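Local structure of chitooligosaccharide oxidase (Gibberella zeae, 6Y0R) at residues A[71-76]-A[110-115]; A[79-84]-A[479-484]. The protein oxidises the C1 hydroxyl of chitooligosaccharides to the lactone with a bicovalently bound FAD, reducing molecular oxygen to hydrogen peroxide. All blocks are in the same frame, centred on the assembly; numbering follows the deposited sequence.

Interaction 1: residues A[71-76]-A[110-115]; sequences AQVSAA and IELDRM
Val73, on the inner face of helix 70-83, meets Leu112 and Met115 just beyond strand 108-111, packing a helix against the small mixed sheet of the PCMH-type FAD-binding domain. Contact between the two segments is entirely apolar, and no hydrogen bond crosses it. Val73 reaches over with one branch, CG2, which lies anti to its carbonyl carbon; this methyl is 3.9 Å from Met115 CE and 4.2 Å from Leu112 CD2. The thioether chain is extended as far as SD and then bends (chi3 -74°), a turn that carries the terminal methyl in between helix and loop. One helical turn further on, Ala76 offers its CB to the end of Ile110, whose CD1 stands 4.0 Å away. All five residues are buried, and Val218 of strand 218-228 also touches Val73, Ile110 and Leu112. Leu112 additionally touches the FAD, so the hydrophobic layer beneath the helix continues to the cofactor.

Polar bonds around the type I turn, Leu112 to Met115, are made within 110-115 and to residues outside both segments; the turn is closed by the 3.0 Å bond from Met115 N to Leu112 O. Asp113 N donates to the anti lone pair of Glu111 OE2. The two neighbouring carboxylates have separate cationic partners, Lys90 for Glu111 and Arg133 for Asp113, which would offset their mutual repulsion. Arg114 folds back on the turn, and its NH2 is 2.8 Å from Asp113 OD1, a salt bridge in which OD1 uses its syn lone pair and lies 11° out of the guanidinium plane.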
# COMPACT_ATOMS: atom_id res chain seq x y z
N ALA A 71 -6.05 11.42 -23.37
CA ALA A 71 -5.56 12.58 -24.16
C ALA A 71 -5.31 13.78 -23.25
O ALA A 71 -4.29 14.49 -23.47
CB ALA A 71 -6.56 12.93 -25.26
N GLN A 72 -6.15 14.03 -22.24
CA GLN A 72 -5.96 15.14 -21.28
C GLN A 72 -4.76 14.87 -20.35
O GLN A 72 -4.09 15.84 -19.97
CB GLN A 72 -7.23 15.38 -20.49
CG GLN A 72 -8.31 16.06 -21.34
CD GLN A 72 -9.65 16.02 -20.66
OE1 GLN A 72 -9.79 15.53 -19.55
NE2 GLN A 72 -10.66 16.59 -21.33
N VAL A 73 -4.52 13.61 -19.98
CA VAL A 73 -3.31 13.24 -19.18
C VAL A 73 -2.06 13.55 -20.03
O VAL A 73 -1.13 14.21 -19.49
CB VAL A 73 -3.34 11.78 -18.70
CG1 VAL A 73 -2.08 11.42 -17.90
CG2 VAL A 73 -4.56 11.47 -17.85
N SER A 74 -2.03 13.11 -21.30
CA SER A 74 -0.90 13.38 -22.22
C SER A 74 -0.65 14.89 -22.27
O SER A 74 0.51 15.29 -22.11
CB SER A 74 -1.09 12.84 -23.60
OG SER A 74 -0.92 11.46 -23.62
N ALA A 75 -1.68 15.69 -22.54
CA ALA A 75 -1.53 17.17 -22.65
C ALA A 75 -1.00 17.74 -21.34
O ALA A 75 -0.13 18.63 -21.34
CB ALA A 75 -2.84 17.81 -23.05
N ALA A 76 -1.49 17.24 -20.21
CA ALA A 76 -1.08 17.77 -18.90
C ALA A 76 0.41 17.47 -18.69
O ALA A 76 1.13 18.39 -18.25
CB ALA A 76 -1.93 17.22 -17.78
N ILE A 110 -1.60 15.79 -11.00
CA ILE A 110 -2.59 15.23 -11.95
C ILE A 110 -3.52 14.36 -11.11
O ILE A 110 -3.11 13.24 -10.70
CB ILE A 110 -1.92 14.53 -13.14
CG1 ILE A 110 -0.96 15.50 -13.87
CG2 ILE A 110 -2.98 13.97 -14.07
CD1 ILE A 110 -0.25 14.91 -15.04
N GLU A 111 -4.70 14.93 -10.83
CA GLU A 111 -5.78 14.25 -10.06
C GLU A 111 -6.44 13.24 -10.99
O GLU A 111 -6.94 13.62 -12.06
CB GLU A 111 -6.77 15.29 -9.54
CG GLU A 111 -7.98 14.66 -8.89
CD GLU A 111 -7.61 13.92 -7.60
OE1 GLU A 111 -6.96 14.54 -6.71
OE2 GLU A 111 -7.89 12.70 -7.54
N LEU A 112 -6.47 11.96 -10.64
CA LEU A 112 -7.00 10.89 -11.53
C LEU A 112 -8.36 10.34 -11.05
O LEU A 112 -8.86 9.44 -11.71
CB LEU A 112 -6.00 9.74 -11.69
CG LEU A 112 -4.66 10.14 -12.30
CD1 LEU A 112 -3.64 9.03 -12.18
CD2 LEU A 112 -4.85 10.56 -13.75
N ASP A 113 -8.90 10.81 -9.94
CA ASP A 113 -10.08 10.13 -9.32
C ASP A 113 -11.37 10.40 -10.12
O ASP A 113 -12.38 9.76 -9.75
CB ASP A 113 -10.26 10.41 -7.83
CG ASP A 113 -10.70 11.80 -7.40
OD1 ASP A 113 -11.02 12.63 -8.29
OD2 ASP A 113 -10.68 12.06 -6.16
N ARG A 114 -11.36 11.20 -11.20
CA ARG A 114 -12.53 11.26 -12.12
C ARG A 114 -12.54 10.05 -13.06
O ARG A 114 -13.56 9.81 -13.76
CB ARG A 114 -12.54 12.56 -12.93
CG ARG A 114 -12.41 13.84 -12.15
CD ARG A 114 -13.39 14.04 -11.01
NE ARG A 114 -13.46 15.43 -10.60
CZ ARG A 114 -12.71 15.98 -9.66
NH1 ARG A 114 -12.84 17.26 -9.38
NH2 ARG A 114 -11.80 15.25 -8.99
N MET A 115 -11.43 9.32 -13.17
CA MET A 115 -11.28 8.18 -14.08
C MET A 115 -11.24 6.89 -13.25
O MET A 115 -10.18 6.53 -12.72
CB MET A 115 -10.04 8.38 -14.95
CG MET A 115 -10.27 9.39 -16.04
SD MET A 115 -8.78 9.54 -17.09
CE MET A 115 -7.80 10.45 -15.94

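Interaction 2: residues A[79-84]-A[479-484]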
# COMPACT_ATOMS: atom_id res chain seq x y z
N CYS A 79 2.58 19.71 -20.84
CA CYS A 79 2.60 21.06 -20.22
C CYS A 79 3.62 21.11 -19.07
O CYS A 79 4.37 22.10 -18.99
CB CYS A 79 1.23 21.48 -19.71
SG CYS A 79 0.16 22.09 -21.03
N GLY A 80 3.59 20.14 -18.17
CA GLY A 80 4.61 20.07 -17.10
C GLY A 80 6.03 19.96 -17.65
O GLY A 80 6.91 20.71 -17.18
N ALA A 81 6.28 19.06 -18.58
CA ALA A 81 7.62 18.82 -19.16
C ALA A 81 8.08 20.10 -19.85
O ALA A 81 9.20 20.51 -19.58
CB ALA A 81 7.62 17.66 -20.11
N LYS A 82 7.22 20.74 -20.63
CA LYS A 82 7.59 21.98 -21.36
C LYS A 82 8.06 23.07 -20.39
O LYS A 82 8.96 23.80 -20.76
CB LYS A 82 6.42 22.46 -22.24
CG LYS A 82 6.34 21.80 -23.61
CD LYS A 82 5.56 22.63 -24.64
CE LYS A 82 4.83 21.78 -25.66
NZ LYS A 82 3.36 22.01 -25.60
N HIS A 83 7.52 23.15 -19.17
CA HIS A 83 7.81 24.24 -18.19
C HIS A 83 8.75 23.76 -17.07
O HIS A 83 9.05 24.56 -16.16
CB HIS A 83 6.50 24.85 -17.67
CG HIS A 83 5.70 25.54 -18.73
ND1 HIS A 83 5.97 26.85 -19.12
CD2 HIS A 83 4.69 25.12 -19.52
CE1 HIS A 83 5.14 27.20 -20.08
NE2 HIS A 83 4.34 26.16 -20.35
N GLY A 84 9.25 22.52 -17.18
CA GLY A 84 10.24 21.95 -16.25
C GLY A 84 9.69 21.86 -14.84
O GLY A 84 10.51 21.91 -13.90
N LYS A 479 14.94 13.31 -17.04
CA LYS A 479 14.90 14.67 -16.46
C LYS A 479 14.38 14.62 -15.02
O LYS A 479 14.36 15.63 -14.38
CB LYS A 479 14.10 15.59 -17.38
CG LYS A 479 14.72 15.75 -18.76
CD LYS A 479 13.96 16.69 -19.64
CE LYS A 479 12.71 16.03 -20.17
NZ LYS A 479 12.00 16.91 -21.13
N ASN A 480 13.95 13.45 -14.55
CA ASN A 480 13.46 13.27 -13.16
C ASN A 480 12.33 14.28 -12.87
O ASN A 480 12.32 14.93 -11.82
CB ASN A 480 14.59 13.31 -12.15
CG ASN A 480 14.17 12.67 -10.86
OD1 ASN A 480 13.17 11.93 -10.84
ND2 ASN A 480 14.94 12.90 -9.81
N LEU A 481 11.32 14.35 -13.75
CA LEU A 481 10.11 15.16 -13.49
C LEU A 481 9.19 14.44 -12.50
O LEU A 481 8.54 15.12 -11.73
CB LEU A 481 9.41 15.39 -14.83
CG LEU A 481 10.20 16.22 -15.84
CD1 LEU A 481 9.46 16.16 -17.16
CD2 LEU A 481 10.36 17.65 -15.35
N PHE A 482 9.19 13.10 -12.52
CA PHE A 482 8.29 12.28 -11.64
C PHE A 482 9.07 11.92 -10.39
O PHE A 482 9.49 10.76 -10.22
CB PHE A 482 7.72 11.06 -12.37
CG PHE A 482 6.67 11.50 -13.37
CD1 PHE A 482 7.05 11.99 -14.59
CD2 PHE A 482 5.32 11.37 -13.09
CE1 PHE A 482 6.10 12.43 -15.50
CE2 PHE A 482 4.37 11.83 -14.00
CZ PHE A 482 4.76 12.36 -15.20
N ARG A 483 9.21 12.91 -9.53
CA ARG A 483 10.12 12.80 -8.37
C ARG A 483 9.39 13.16 -7.08
O ARG A 483 8.38 13.89 -7.08
CB ARG A 483 11.37 13.67 -8.55
CG ARG A 483 11.13 15.16 -8.51
CD ARG A 483 12.45 15.90 -8.63
NE ARG A 483 12.23 17.33 -8.58
CZ ARG A 483 12.11 18.15 -9.63
NH1 ARG A 483 11.98 19.46 -9.41
NH2 ARG A 483 12.19 17.70 -10.86
N ASN A 484 9.95 12.66 -5.99
CA ASN A 484 9.59 13.05 -4.61
C ASN A 484 10.84 12.81 -3.77
O ASN A 484 11.83 12.27 -4.27
CB ASN A 484 8.32 12.33 -4.13
CG ASN A 484 8.54 10.84 -3.91
OD1 ASN A 484 9.45 10.44 -3.19
ND2 ASN A 484 7.65 10.00 -4.44
O HOH W 1 11.36 18.93 -19.02
O HOH W 2 12.26 19.68 -12.87
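Leu481 points its side chain at the last turn of helix 70-83, where its CD1 methyl rests on Ala81, 3.8 Å from CB and equally close to CA. With CG anti to the carbonyl carbon (chi1 -65°), the isobutyl group forks over the helix end: the second methyl, CD2, lies 4.3 Å from Gly84 C.

Two waters bridge the segments, one on either side of the leucine methyls. One donates to Ala81 O (2.7 Å) and accepts from Lys479 NZ, while the other donates to Gly84 O and accepts from Arg483 NH2 (2.8 Å). Ala81 O also accepts the N-H of Gly84, part of a Schellman motif; Gly84, at positive phi, is first to leave helical geometry. The interface joins the C-terminal end of a helix in the FAD-binding domain to the berberine-like C-terminal region.

Arg483 is held by its own loop: NH2 also donates to Asn480 O at 2.9 Å, nearly straight (163°) and almost in the guanidinium plane. Farther out, the carboxylate of Asp477 receives the backbone N-H groups of Leu481 and Phe482, and Phe482 centres an inverse gamma turn. On the helix side, Cys79 is tied by a disulfide to Cys30 of helix 26-33.

Following the chain from the N terminus, helix 70-83 is the first element to take part and supplies one side of both contacts: 71-76 in its first half and 79-84 at its C-terminal end. Interaction 1 closes a short loop, with 33 residues between its segments, when strand 108-111 and the turn after it return to the helix. Interaction 2 closes only near the C terminus, across 394 intervening residues. Because 79-84 falls between 71-76 and 110-115 while its partner 479-484 lies beyond 110-115, the two closures cross. Their centres are about 15 Å apart. One helix is tied to the sheet of its own FAD-binding domain and, at its far end, to the berberine-like region.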